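Local coordinates for beta-phenylalanine aminotransferase (PDB 4AO9), which catalyses pyridoxal-5'-phosphate-dependent transamination of beta-phenylalanine, probably passing its amino group to a keto acid, at residues His103-Ile108 with Thr336-Pro341; Glu77-Trp82 with Leu425-Ala430; Thr264-Pro269 with Gly345-Arg350; Glu411-Ser416 with Val436-Ser441; Asp241-Leu246 with Asn274-Arg279. All blocks are in the same frame, centred on the assembly; numbering follows the deposited sequence.

The class-III aminotransferase chain closes these contacts at long range. Contact 2 joins residues 77-82 to 425-430, and contacts 1, 3 and 5 fall inside the loop it closes; contact 4 crosses it along the chain. Contacts 2 and 4, with centres about 14 Å apart, share helix 429-445 and one mixed four-stranded sheet: contact 2 sets the approach to the helix on the 77-80 hairpin tip, contact 4 its later turns beside strand 413-414. Contact 1 touches contact 2 where His103 and Ser104 hydrogen-bond to Gly78, and touches contact 3 through Phe339. Contact 3 meets contact 5 at Ala268 and Lys275. Contact 5 belongs to the seven-stranded sheet region, its centre about 35 Å from that of contact 4.

Contact 1. Residues His103-Ile108 with Thr336-Pro341; sequences HSAPEI and TKLFTP
The carboxylate of Glu107 lays one face over the branched end of Leu338. CD2 of Leu338 sits almost straight below Glu107 CD, at 3.8 Å, while Leu338 CD1 lies under the OE1 end of the group, 3.6 Å from Glu107 OE1. A bend at chi2 (86°) folds the glutamate back over the leucine instead of letting it run outward. The same CD1 methyl of Leu338 also meets Ala105 CB at 3.8 Å, so this one methyl touches both the alanine and the acid. The Lys337 chain crosses that of Glu107 at a slant, its CD 4.0 Å from Glu107 CG. Fully extended, it carries the amine away from the carboxylate to a water over the start of helix 106-117, which accepts from Lys337 NZ at 2.7 Å and donates to Glu107 O at 2.7 Å. The contact thus joins two helix ends: Ala105 is the N-cap of helix 106-117, and Leu338 is where helix 325-337 breaks off. Phe339 follows as the centre of an inverse gamma turn, and Thr340 caps the next helix through Ala343 N. An alanine at Glu107 removes the flat group over Leu338 and the CG beside Lys337, which would probably uncover both leucine methyls and let the lysine chain turn more freely. Elsewhere on the 103-108 segment, His103 ND1 hydrogen-bonds to Ile120 O of the second subunit.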
# COMPACT_ATOMS: atom_id res chain seq x y z
N HIS A 103 -20.65 5.47 4.91
CA HIS A 103 -20.16 5.97 3.62
C HIS A 103 -20.04 7.47 3.49
O HIS A 103 -19.52 7.95 2.49
CB HIS A 103 -21.03 5.38 2.50
CG HIS A 103 -21.05 3.89 2.54
ND1 HIS A 103 -19.95 3.12 2.21
CD2 HIS A 103 -22.01 3.02 2.96
CE1 HIS A 103 -20.24 1.84 2.39
NE2 HIS A 103 -21.48 1.75 2.85
N SER A 104 -20.50 8.21 4.50
CA SER A 104 -20.60 9.67 4.38
C SER A 104 -20.48 10.43 5.69
O SER A 104 -21.09 11.48 5.84
CB SER A 104 -21.93 10.04 3.70
OG SER A 104 -23.03 9.57 4.46
N ALA A 105 -19.70 9.91 6.63
CA ALA A 105 -19.54 10.57 7.92
C ALA A 105 -18.98 11.98 7.74
O ALA A 105 -17.92 12.14 7.16
CB ALA A 105 -18.64 9.73 8.83
N PRO A 106 -19.70 13.02 8.20
CA PRO A 106 -19.19 14.37 8.01
C PRO A 106 -17.91 14.63 8.79
O PRO A 106 -17.09 15.43 8.36
CB PRO A 106 -20.34 15.27 8.52
CG PRO A 106 -21.13 14.40 9.42
CD PRO A 106 -21.03 13.01 8.85
N GLU A 107 -17.71 13.92 9.90
CA GLU A 107 -16.50 14.07 10.71
C GLU A 107 -15.26 13.70 9.90
O GLU A 107 -14.21 14.36 10.01
CB GLU A 107 -16.59 13.21 11.97
CG GLU A 107 -17.65 13.68 12.96
CD GLU A 107 -19.05 13.12 12.67
OE1 GLU A 107 -19.26 12.41 11.66
OE2 GLU A 107 -19.97 13.40 13.49
N ILE A 108 -15.39 12.66 9.08
CA ILE A 108 -14.31 12.20 8.22
C ILE A 108 -14.13 13.16 7.06
O ILE A 108 -13.01 13.63 6.79
CB ILE A 108 -14.61 10.77 7.68
CG1 ILE A 108 -14.74 9.74 8.82
CG2 ILE A 108 -13.56 10.32 6.65
CD1 ILE A 108 -13.51 9.60 9.72
N THR A 336 -11.37 9.50 17.39
CA THR A 336 -11.71 10.38 18.52
C THR A 336 -13.18 10.79 18.55
O THR A 336 -13.74 10.97 19.64
CB THR A 336 -10.86 11.67 18.56
OG1 THR A 336 -11.01 12.39 17.34
CG2 THR A 336 -9.39 11.38 18.80
N LYS A 337 -13.79 10.95 17.38
CA LYS A 337 -15.16 11.48 17.30
C LYS A 337 -16.24 10.43 17.12
O LYS A 337 -17.39 10.65 17.50
CB LYS A 337 -15.28 12.54 16.19
CG LYS A 337 -14.39 13.76 16.41
CD LYS A 337 -14.54 14.77 15.27
CE LYS A 337 -13.63 15.97 15.48
NZ LYS A 337 -13.90 17.03 14.46
N LEU A 338 -15.87 9.29 16.53
CA LEU A 338 -16.87 8.29 16.14
C LEU A 338 -16.61 6.91 16.69
O LEU A 338 -17.37 6.41 17.51
CB LEU A 338 -17.00 8.24 14.61
CG LEU A 338 -17.52 9.50 13.93
CD1 LEU A 338 -17.42 9.39 12.43
CD2 LEU A 338 -18.95 9.77 14.38
N PHE A 339 -15.52 6.27 16.25
CA PHE A 339 -15.25 4.91 16.70
C PHE A 339 -14.27 4.92 17.85
O PHE A 339 -13.12 4.46 17.74
CB PHE A 339 -14.75 4.04 15.55
CG PHE A 339 -14.83 2.56 15.83
CD1 PHE A 339 -16.07 1.95 16.06
CD2 PHE A 339 -13.69 1.77 15.87
CE1 PHE A 339 -16.16 0.59 16.31
CE2 PHE A 339 -13.77 0.41 16.13
CZ PHE A 339 -15.01 -0.19 16.34
N THR A 340 -14.74 5.45 18.97
CA THR A 340 -13.99 5.51 20.22
C THR A 340 -13.92 4.11 20.83
O THR A 340 -14.61 3.20 20.37
CB THR A 340 -14.73 6.42 21.20
OG1 THR A 340 -16.07 5.92 21.39
CG2 THR A 340 -14.79 7.85 20.66
N PRO A 341 -13.07 3.92 21.87
CA PRO A 341 -13.08 2.62 22.53
C PRO A 341 -14.48 2.26 23.04
O PRO A 341 -14.91 1.11 22.91
CB PRO A 341 -12.10 2.83 23.68
CG PRO A 341 -11.11 3.82 23.13
CD PRO A 341 -11.97 4.78 22.34
O HOH W 1 -13.85 16.17 11.94

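Contact 2. Residues Glu77-Trp82 with Leu425-Ala430; sequences EGAALW and LPLTDA
Apolar contacts centre on Ala79, whose methyl points at the 425-430 segment and is met by two residues there. Pro426 CB approaches Ala79 CB to 3.9 Å, and Leu427 CD2 reaches the same methyl at 3.8 Å. With Leu427 CG beside its own backbone N (chi1 -82°), one branch of that leucine is brought up to the alanine although its CB is not aimed there. A second kind of contact is proline ring against peptide: the CB-CG edge of Pro426 lies over the flat Gly78-Ala79 amide, with CB 3.6 Å from Ala79 N and CG 3.9 Å from Gly78 C. Both peptide atoms are met from above their plane, a van der Waals contact. The surface being covered is the tip of a two-residue beta hairpin with a type II' turn. Gly78 takes the positive phi of its first corner, a conformation that glycine favours, and strands 72-77 and 80-83 run away from it. Backbone hydrogen bonds set the shape of the tip, Ala80 N to Glu77 O at 2.8 Å and Glu77 N to Ala80 O at 2.9 Å, making this a hydrogen-bonded pair. Polar interactions on the other segment belong to the start of helix 429-445. The Thr428 side chain caps a backbone N there, Thr428 N donates to Asp431 OD2, and Asp429 OD1 forms a salt bridge with Arg350.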
# COMPACT_ATOMS: atom_id res chain seq x y z
N GLU A 77 -24.48 6.48 1.43
CA GLU A 77 -24.81 7.49 2.44
C GLU A 77 -25.14 6.76 3.73
O GLU A 77 -25.97 5.87 3.73
CB GLU A 77 -26.02 8.32 2.01
CG GLU A 77 -26.30 9.49 2.93
CD GLU A 77 -27.52 10.29 2.51
OE1 GLU A 77 -27.94 10.18 1.34
OE2 GLU A 77 -28.04 11.03 3.37
N GLY A 78 -24.48 7.12 4.82
CA GLY A 78 -24.66 6.38 6.07
C GLY A 78 -24.35 4.91 5.84
O GLY A 78 -23.32 4.58 5.26
N ALA A 79 -25.25 4.03 6.26
CA ALA A 79 -25.11 2.60 6.01
C ALA A 79 -25.98 2.13 4.84
O ALA A 79 -26.39 0.96 4.79
CB ALA A 79 -25.41 1.79 7.30
N ALA A 80 -26.26 3.04 3.90
CA ALA A 80 -26.99 2.70 2.67
C ALA A 80 -26.09 2.77 1.44
O ALA A 80 -25.19 3.63 1.35
CB ALA A 80 -28.19 3.62 2.50
N LEU A 81 -26.32 1.85 0.51
CA LEU A 81 -25.64 1.84 -0.79
C LEU A 81 -26.66 1.74 -1.91
O LEU A 81 -27.68 1.07 -1.77
CB LEU A 81 -24.65 0.66 -0.89
CG LEU A 81 -23.41 0.71 0.01
CD1 LEU A 81 -22.70 -0.63 0.03
CD2 LEU A 81 -22.45 1.81 -0.44
N TRP A 82 -26.37 2.41 -3.02
CA TRP A 82 -27.18 2.31 -4.23
C TRP A 82 -26.33 1.77 -5.36
O TRP A 82 -25.21 2.23 -5.58
CB TRP A 82 -27.71 3.68 -4.66
CG TRP A 82 -28.77 4.28 -3.80
CD1 TRP A 82 -30.12 4.31 -4.04
CD2 TRP A 82 -28.57 4.99 -2.56
NE1 TRP A 82 -30.77 4.97 -3.03
CE2 TRP A 82 -29.85 5.39 -2.11
CE3 TRP A 82 -27.45 5.30 -1.78
CZ2 TRP A 82 -30.03 6.10 -0.91
CZ3 TRP A 82 -27.62 6.00 -0.60
CH2 TRP A 82 -28.91 6.40 -0.17
N LEU A 425 -21.28 1.81 12.24
CA LEU A 425 -21.95 2.69 13.21
C LEU A 425 -23.34 3.20 12.80
O LEU A 425 -24.20 3.31 13.67
CB LEU A 425 -21.06 3.85 13.61
CG LEU A 425 -19.76 3.50 14.34
CD1 LEU A 425 -18.85 4.72 14.40
CD2 LEU A 425 -20.03 2.96 15.75
N PRO A 426 -23.57 3.54 11.51
CA PRO A 426 -24.91 4.08 11.17
C PRO A 426 -26.03 3.04 11.12
O PRO A 426 -27.19 3.44 11.04
CB PRO A 426 -24.72 4.72 9.79
CG PRO A 426 -23.24 4.83 9.61
CD PRO A 426 -22.62 3.72 10.39
N LEU A 427 -25.71 1.75 11.15
CA LEU A 427 -26.76 0.73 11.10
C LEU A 427 -27.70 0.86 12.28
O LEU A 427 -27.26 0.90 13.43
CB LEU A 427 -26.18 -0.67 11.11
CG LEU A 427 -25.68 -1.27 9.81
CD1 LEU A 427 -25.12 -2.64 10.15
CD2 LEU A 427 -26.78 -1.40 8.75
N THR A 428 -29.00 0.90 11.99
CA THR A 428 -30.00 1.03 13.03
C THR A 428 -30.45 -0.34 13.53
O THR A 428 -30.21 -1.36 12.88
CB THR A 428 -31.23 1.81 12.52
OG1 THR A 428 -31.86 1.06 11.47
CG2 THR A 428 -30.80 3.19 11.98
N ASP A 429 -31.10 -0.35 14.69
CA ASP A 429 -31.70 -1.57 15.21
C ASP A 429 -32.75 -2.13 14.23
O ASP A 429 -32.88 -3.35 14.10
CB ASP A 429 -32.29 -1.34 16.61
CG ASP A 429 -31.20 -1.21 17.68
OD1 ASP A 429 -30.06 -1.67 17.45
OD2 ASP A 429 -31.50 -0.67 18.77
N ALA A 430 -33.46 -1.25 13.52
CA ALA A 430 -34.39 -1.66 12.46
C ALA A 430 -33.71 -2.33 11.26
O ALA A 430 -34.23 -3.31 10.72
CB ALA A 430 -35.25 -0.47 12.00

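Contact 3. Residues Thr264-Pro269 with Gly345-Arg350; sequences TSRLAP and GALAER
Leu267 turns its backbone toward helix 341-365: its carbonyl O stands 3.7 Å from Ala348 CB, while its side chain points the other way. Beside it, one branch of Leu347, CD2, comes within 3.8 Å of Arg266 NH2, the two side chains crossing at a slant. At the other end Pro269 rests against bare backbone, its CG 4.1 Å from Gly345 CA. A CB on Gly345 would fall tightly against that proline ring, so the glycine allows the close approach. Behind this first shell, polar bonds fix the arginine. Arg266 NH2 donates to Leu423 O and to Ser376 OG, and NH1 to Thr97 O, all by hydrogen bond, so the buried guanidinium is tied to three separate parts of the chain. A bend at chi3 (-83°) swings it toward these partners. The loop closely follows Asp260, Val262 and Met263 of the pyridoxal-5'-phosphate pocket, so the contact packs helix 341-365 against the chain leaving that pocket. The 264-269 loop runs from strand 256-260 of the large sheet to helix 272-276, whose Leu272 packs on Leu267; strand 377-381 supplies Leu377 to Arg266 and Leu267, and the Gly345-Ala348 part of helix 341-365 packs against the loop as well.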
# COMPACT_ATOMS: atom_id res chain seq x y z
N THR A 264 -9.16 -7.60 13.91
CA THR A 264 -9.60 -7.82 15.30
C THR A 264 -9.43 -6.63 16.24
O THR A 264 -9.96 -6.63 17.37
CB THR A 264 -8.94 -9.07 15.94
OG1 THR A 264 -7.53 -8.89 16.04
CG2 THR A 264 -9.24 -10.33 15.13
N SER A 265 -8.70 -5.59 15.82
CA SER A 265 -8.52 -4.43 16.70
C SER A 265 -9.83 -3.73 16.99
O SER A 265 -9.96 -3.07 18.01
CB SER A 265 -7.52 -3.44 16.13
OG SER A 265 -8.11 -2.74 15.06
N ARG A 266 -10.81 -3.89 16.11
CA ARG A 266 -12.12 -3.25 16.33
C ARG A 266 -13.06 -3.99 17.27
O ARG A 266 -14.13 -3.46 17.60
CB ARG A 266 -12.87 -2.96 15.01
CG ARG A 266 -12.92 -4.08 13.99
CD ARG A 266 -13.66 -3.61 12.74
NE ARG A 266 -15.07 -3.77 13.01
CZ ARG A 266 -16.10 -3.37 12.27
NH1 ARG A 266 -15.96 -2.71 11.12
NH2 ARG A 266 -17.31 -3.64 12.72
N LEU A 267 -12.67 -5.19 17.70
CA LEU A 267 -13.61 -6.10 18.36
C LEU A 267 -13.86 -5.85 19.83
O LEU A 267 -14.72 -6.49 20.44
CB LEU A 267 -13.17 -7.55 18.15
CG LEU A 267 -13.33 -8.08 16.74
CD1 LEU A 267 -12.70 -9.47 16.67
CD2 LEU A 267 -14.81 -8.10 16.33
N ALA A 268 -13.09 -4.95 20.43
CA ALA A 268 -13.24 -4.59 21.83
C ALA A 268 -12.65 -3.20 21.96
O ALA A 268 -11.95 -2.75 21.05
CB ALA A 268 -12.50 -5.60 22.72
N PRO A 269 -12.92 -2.51 23.09
CA PRO A 269 -12.42 -1.13 23.26
C PRO A 269 -10.92 -0.97 22.99
O PRO A 269 -10.50 0.05 22.43
CB PRO A 269 -12.77 -0.84 24.73
CG PRO A 269 -14.01 -1.63 24.95
CD PRO A 269 -13.78 -2.92 24.22
N GLY A 345 -16.91 -1.07 22.01
CA GLY A 345 -17.60 -1.93 22.98
C GLY A 345 -19.09 -2.02 22.70
O GLY A 345 -19.67 -3.12 22.70
N ALA A 346 -19.71 -0.87 22.43
CA ALA A 346 -21.15 -0.83 22.19
C ALA A 346 -21.54 -1.55 20.90
O ALA A 346 -22.53 -2.29 20.85
CB ALA A 346 -21.67 0.60 22.21
N LEU A 347 -20.75 -1.36 19.84
CA LEU A 347 -21.02 -2.04 18.57
C LEU A 347 -20.84 -3.55 18.71
O LEU A 347 -21.57 -4.34 18.11
CB LEU A 347 -20.13 -1.47 17.46
CG LEU A 347 -20.48 -1.88 16.02
CD1 LEU A 347 -21.81 -1.29 15.57
CD2 LEU A 347 -19.36 -1.47 15.07
N ALA A 348 -19.85 -3.95 19.51
CA ALA A 348 -19.60 -5.37 19.78
C ALA A 348 -20.78 -6.02 20.49
O ALA A 348 -21.17 -7.14 20.16
CB ALA A 348 -18.32 -5.55 20.58
N GLU A 349 -21.37 -5.30 21.44
CA GLU A 349 -22.58 -5.76 22.13
C GLU A 349 -23.75 -5.97 21.17
O GLU A 349 -24.42 -7.00 21.24
CB GLU A 349 -22.97 -4.80 23.25
CG GLU A 349 -22.03 -4.79 24.45
CD GLU A 349 -22.34 -3.68 25.46
OE1 GLU A 349 -23.15 -2.78 25.15
OE2 GLU A 349 -21.76 -3.71 26.56
N ARG A 350 -23.98 -5.00 20.29
CA ARG A 350 -25.02 -5.11 19.25
C ARG A 350 -24.78 -6.33 18.35
O ARG A 350 -25.71 -7.04 17.98
CB ARG A 350 -25.11 -3.85 18.39
CG ARG A 350 -25.35 -2.56 19.17
CD ARG A 350 -24.93 -1.32 18.35
NE ARG A 350 -25.69 -1.17 17.11
CZ ARG A 350 -26.98 -0.87 17.05
NH1 ARG A 350 -27.68 -0.68 18.16
NH2 ARG A 350 -27.58 -0.76 15.87

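Contact 4. Residues Glu411-Ser416 with Val436-Ser441; sequences EDIYSS and VAAIGS
Ile413 and Ala438 make the close part of this contact, with CD1 of the isoleucine 3.7 Å from the alanine CB. Ile413 CG1 lies beside the backbone N (chi1 -72°) and the chain continues outward (chi2 161°), so only the terminal methyl of this longer branch reaches the helix. Glu411 adds its aliphatic base from a direction roughly at right angles: its CB is 3.9 Å from Ala438 CB and its CG 4.1 Å from the same methyl. The small side chain of Ala438 therefore meets the root of an acid and the tip of an isoleucine on adjoining sides, and Leu408 touches it as well. The backbone between the two partners is that of a helix end. Helix 398-410 is closed by a Schellman motif in which Asp412, with positive phi, is the C-prime residue; Ile413 N bonds to Leu408 O and Asp412 N to Leu409 O. The chain then enters strand 413-414, an outermost strand of the four-stranded sheet in this chain, parallel to strand 88-91, and the contact seats this turn on helix 429-445. Toward Ser441 the fit is looser. Glu411 CG stands 4.2 Å from Ser441 OG, and a water spans the polar ends, donating to Glu411 OE1 at 2.9 Å and lying 3.1 Å from Ser441 OG. That hydroxyl also hydrogen-bonds to His407 NE2, as does Ala438 O, so a residue of helix 398-410 ties down the same turn of helix 429-445. Tyr414, next after Ile413 in the strand, extends to the second subunit, where its OH bonds to Thr123 O.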
# COMPACT_ATOMS: atom_id res chain seq x y z
N GLU A 411 -33.96 -8.82 -0.73
CA GLU A 411 -34.48 -8.26 0.51
C GLU A 411 -33.83 -6.92 0.88
O GLU A 411 -33.86 -6.51 2.04
CB GLU A 411 -34.31 -9.27 1.66
CG GLU A 411 -35.07 -10.59 1.44
CD GLU A 411 -36.54 -10.38 1.09
OE1 GLU A 411 -37.24 -9.67 1.84
OE2 GLU A 411 -36.98 -10.92 0.05
N ASP A 412 -33.24 -6.24 -0.12
CA ASP A 412 -32.65 -4.90 0.05
C ASP A 412 -31.46 -4.89 1.02
O ASP A 412 -31.26 -3.92 1.76
CB ASP A 412 -33.72 -3.87 0.46
CG ASP A 412 -34.96 -3.94 -0.42
OD1 ASP A 412 -34.81 -4.02 -1.65
OD2 ASP A 412 -36.07 -3.94 0.14
N ILE A 413 -30.69 -5.96 1.00
CA ILE A 413 -29.51 -6.08 1.86
C ILE A 413 -28.29 -6.37 1.00
O ILE A 413 -28.27 -7.33 0.23
CB ILE A 413 -29.71 -7.17 2.95
CG1 ILE A 413 -30.72 -6.67 4.00
CG2 ILE A 413 -28.37 -7.57 3.59
CD1 ILE A 413 -31.36 -7.75 4.85
N TYR A 414 -27.26 -5.54 1.14
CA TYR A 414 -26.00 -5.73 0.43
C TYR A 414 -25.01 -6.38 1.38
O TYR A 414 -24.66 -5.80 2.41
CB TYR A 414 -25.47 -4.39 -0.06
CG TYR A 414 -24.25 -4.49 -0.96
CD1 TYR A 414 -24.37 -4.93 -2.27
CD2 TYR A 414 -22.99 -4.10 -0.49
CE1 TYR A 414 -23.26 -5.00 -3.10
CE2 TYR A 414 -21.88 -4.15 -1.32
CZ TYR A 414 -22.03 -4.62 -2.62
OH TYR A 414 -20.93 -4.68 -3.47
N SER A 415 -24.61 -7.59 1.03
CA SER A 415 -23.74 -8.40 1.85
C SER A 415 -22.53 -8.82 1.03
O SER A 415 -22.36 -8.39 -0.11
CB SER A 415 -24.50 -9.65 2.32
OG SER A 415 -24.82 -10.50 1.23
N SER A 416 -21.69 -9.67 1.61
CA SER A 416 -20.58 -10.25 0.86
C SER A 416 -20.94 -11.64 0.32
O SER A 416 -21.66 -12.41 0.98
CB SER A 416 -19.36 -10.35 1.75
OG SER A 416 -19.65 -11.15 2.87
N VAL A 436 -32.21 -10.13 10.23
CA VAL A 436 -32.73 -11.33 10.89
C VAL A 436 -33.97 -11.85 10.15
O VAL A 436 -34.08 -13.04 9.87
CB VAL A 436 -33.05 -11.08 12.37
CG1 VAL A 436 -33.67 -12.32 13.02
CG2 VAL A 436 -31.79 -10.68 13.12
N ALA A 437 -34.87 -10.94 9.79
CA ALA A 437 -36.07 -11.30 9.03
C ALA A 437 -35.72 -11.91 7.67
O ALA A 437 -36.40 -12.83 7.21
CB ALA A 437 -37.00 -10.10 8.88
N ALA A 438 -34.65 -11.41 7.04
CA ALA A 438 -34.22 -11.91 5.73
C ALA A 438 -33.61 -13.31 5.80
O ALA A 438 -33.77 -14.11 4.88
CB ALA A 438 -33.27 -10.92 5.06
N ILE A 439 -32.93 -13.61 6.90
CA ILE A 439 -32.45 -14.97 7.13
C ILE A 439 -33.64 -15.90 7.38
O ILE A 439 -33.67 -17.02 6.90
CB ILE A 439 -31.40 -15.03 8.29
CG1 ILE A 439 -30.19 -14.13 7.96
CG2 ILE A 439 -30.96 -16.48 8.59
CD1 ILE A 439 -29.47 -14.46 6.64
N GLY A 440 -34.63 -15.39 8.12
CA GLY A 440 -35.88 -16.12 8.36
C GLY A 440 -36.59 -16.45 7.05
O GLY A 440 -37.00 -17.60 6.84
N SER A 441 -36.71 -15.46 6.17
CA SER A 441 -37.35 -15.69 4.88
C SER A 441 -36.50 -16.57 3.97
O SER A 441 -37.04 -17.34 3.16
CB SER A 441 -37.74 -14.38 4.19
OG SER A 441 -36.60 -13.60 3.87
O HOH W 2 -37.09 -10.61 4.58

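Contact 5. Residues Asp241-Leu246 with Asn274-Arg279; sequences DFLQAL and NKLGIR
The middle of helix 240-253 runs past the point where helix 272-276 stops, Gln244 CA and Ile278 CA being the nearest pair at 7.0 Å. The two helices belong to successive beta-alpha-beta crossovers of the seven-stranded sheet: helix 240-253 links strands 221-226 and 256-260, and the short helix lies between 256-260 and 282-286. The short helix ends in a Schellman motif with Gly277 as the C-prime residue at positive phi, Ile278 N bonding to Ala273 O; this reversal turns Ile278 back toward the neighbouring helix. There its terminal methyl, CD1, presses against Leu243 CB at 3.6 Å, the side chain reaching across with CG1 beside the backbone N (chi1 -54°). Leu243 in turn sends its own end off at about a right angle to this, to Leu276, where the two CD1 methyls meet tip to tip at 3.6 Å. Leu243 is thus in contact at its base with one partner and at its end with another. Beneath this seam Ile278 also touches Phe259 of strand 256-260, and Leu246 touches Leu257 of the same strand, so the strand backs both segments. Toward Gln244 the contact becomes polar. Gln244, its chain bent at chi2 (59°), brings its amide oxygen to Ile278 CG1, with OE1 3.8 Å away, while the NE2 end is held by a hydrogen bond to Glu248 OE2, which helps to fix the rotation of the amide. A water links the two segments beyond this, donating to Gln244 OE1 at 2.8 Å and to Gly277 O at 3.1 Å.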
# COMPACT_ATOMS: atom_id res chain seq x y z
N ASP A 241 -6.76 -21.60 24.70
CA ASP A 241 -5.69 -22.60 24.89
C ASP A 241 -4.66 -22.53 23.77
O ASP A 241 -3.45 -22.63 24.01
CB ASP A 241 -6.26 -24.03 25.07
CG ASP A 241 -6.80 -24.64 23.77
OD1 ASP A 241 -7.48 -23.94 22.98
OD2 ASP A 241 -6.57 -25.85 23.55
N PHE A 242 -5.15 -22.33 22.55
CA PHE A 242 -4.32 -22.27 21.37
C PHE A 242 -3.48 -21.00 21.36
O PHE A 242 -2.26 -21.06 21.18
CB PHE A 242 -5.22 -22.35 20.13
CG PHE A 242 -4.54 -22.00 18.84
CD1 PHE A 242 -3.55 -22.82 18.30
CD2 PHE A 242 -4.91 -20.86 18.15
CE1 PHE A 242 -2.93 -22.51 17.10
CE2 PHE A 242 -4.30 -20.53 16.94
CZ PHE A 242 -3.31 -21.35 16.41
N LEU A 243 -4.14 -19.86 21.56
CA LEU A 243 -3.42 -18.59 21.53
C LEU A 243 -2.39 -18.48 22.66
O LEU A 243 -1.28 -18.00 22.44
CB LEU A 243 -4.38 -17.40 21.49
CG LEU A 243 -5.32 -17.31 20.29
CD1 LEU A 243 -6.29 -16.16 20.48
CD2 LEU A 243 -4.55 -17.16 18.97
N GLN A 244 -2.74 -18.96 23.85
CA GLN A 244 -1.78 -19.02 24.95
C GLN A 244 -0.60 -19.96 24.64
O GLN A 244 0.55 -19.65 24.97
CB GLN A 244 -2.48 -19.41 26.27
CG GLN A 244 -1.60 -19.33 27.52
CD GLN A 244 -1.01 -17.95 27.79
OE1 GLN A 244 -1.59 -16.91 27.44
NE2 GLN A 244 0.16 -17.93 28.44
N ALA A 245 -0.88 -21.09 23.99
CA ALA A 245 0.18 -22.00 23.56
C ALA A 245 1.16 -21.31 22.62
O ALA A 245 2.36 -21.53 22.70
CB ALA A 245 -0.40 -23.26 22.93
N LEU A 246 0.64 -20.44 21.74
CA LEU A 246 1.52 -19.70 20.83
C LEU A 246 2.43 -18.72 21.58
O LEU A 246 3.63 -18.64 21.29
CB LEU A 246 0.68 -18.94 19.79
CG LEU A 246 -0.22 -19.79 18.89
CD1 LEU A 246 -0.79 -18.92 17.78
CD2 LEU A 246 0.49 -21.02 18.31
N ASN A 274 -5.95 -7.60 23.72
CA ASN A 274 -6.08 -7.04 25.08
C ASN A 274 -7.23 -7.63 25.87
O ASN A 274 -7.09 -7.88 27.08
CB ASN A 274 -6.16 -5.51 25.05
CG ASN A 274 -4.81 -4.88 24.81
OD1 ASN A 274 -3.80 -5.36 25.31
ND2 ASN A 274 -4.78 -3.81 24.02
N LYS A 275 -8.36 -7.86 25.21
CA LYS A 275 -9.51 -8.52 25.86
C LYS A 275 -9.14 -9.92 26.35
O LYS A 275 -9.54 -10.33 27.46
CB LYS A 275 -10.70 -8.58 24.90
CG LYS A 275 -11.99 -9.06 25.57
CD LYS A 275 -13.20 -8.83 24.68
CE LYS A 275 -14.48 -9.29 25.38
NZ LYS A 275 -14.58 -10.77 25.44
N LEU A 276 -8.37 -10.65 25.53
CA LEU A 276 -7.93 -12.01 25.86
C LEU A 276 -6.79 -12.05 26.87
O LEU A 276 -6.51 -13.09 27.47
CB LEU A 276 -7.52 -12.76 24.58
CG LEU A 276 -8.63 -12.96 23.54
CD1 LEU A 276 -8.06 -13.52 22.25
CD2 LEU A 276 -9.78 -13.84 24.09
N GLY A 277 -6.10 -10.92 27.04
CA GLY A 277 -4.97 -10.81 27.96
C GLY A 277 -3.70 -11.50 27.48
O GLY A 277 -2.95 -12.06 28.28
N ILE A 278 -3.47 -11.47 26.17
CA ILE A 278 -2.24 -12.02 25.60
C ILE A 278 -1.48 -10.93 24.87
O ILE A 278 -2.01 -10.27 23.96
CB ILE A 278 -2.52 -13.21 24.65
CG1 ILE A 278 -3.37 -14.27 25.37
CG2 ILE A 278 -1.20 -13.82 24.14
CD1 ILE A 278 -3.95 -15.34 24.46
N ARG A 279 -0.23 -10.74 25.28
CA ARG A 279 0.63 -9.68 24.75
C ARG A 279 1.52 -10.22 23.64
O ARG A 279 2.36 -11.08 23.89
CB ARG A 279 1.51 -9.09 25.87
CG ARG A 279 2.56 -8.08 25.38
CD ARG A 279 2.02 -6.66 25.39
NE ARG A 279 2.26 -5.96 26.65
CZ ARG A 279 3.03 -4.88 26.79
NH1 ARG A 279 3.66 -4.34 25.76
NH2 ARG A 279 3.18 -4.33 27.99
O HOH W 3 -0.80 -14.35 28.37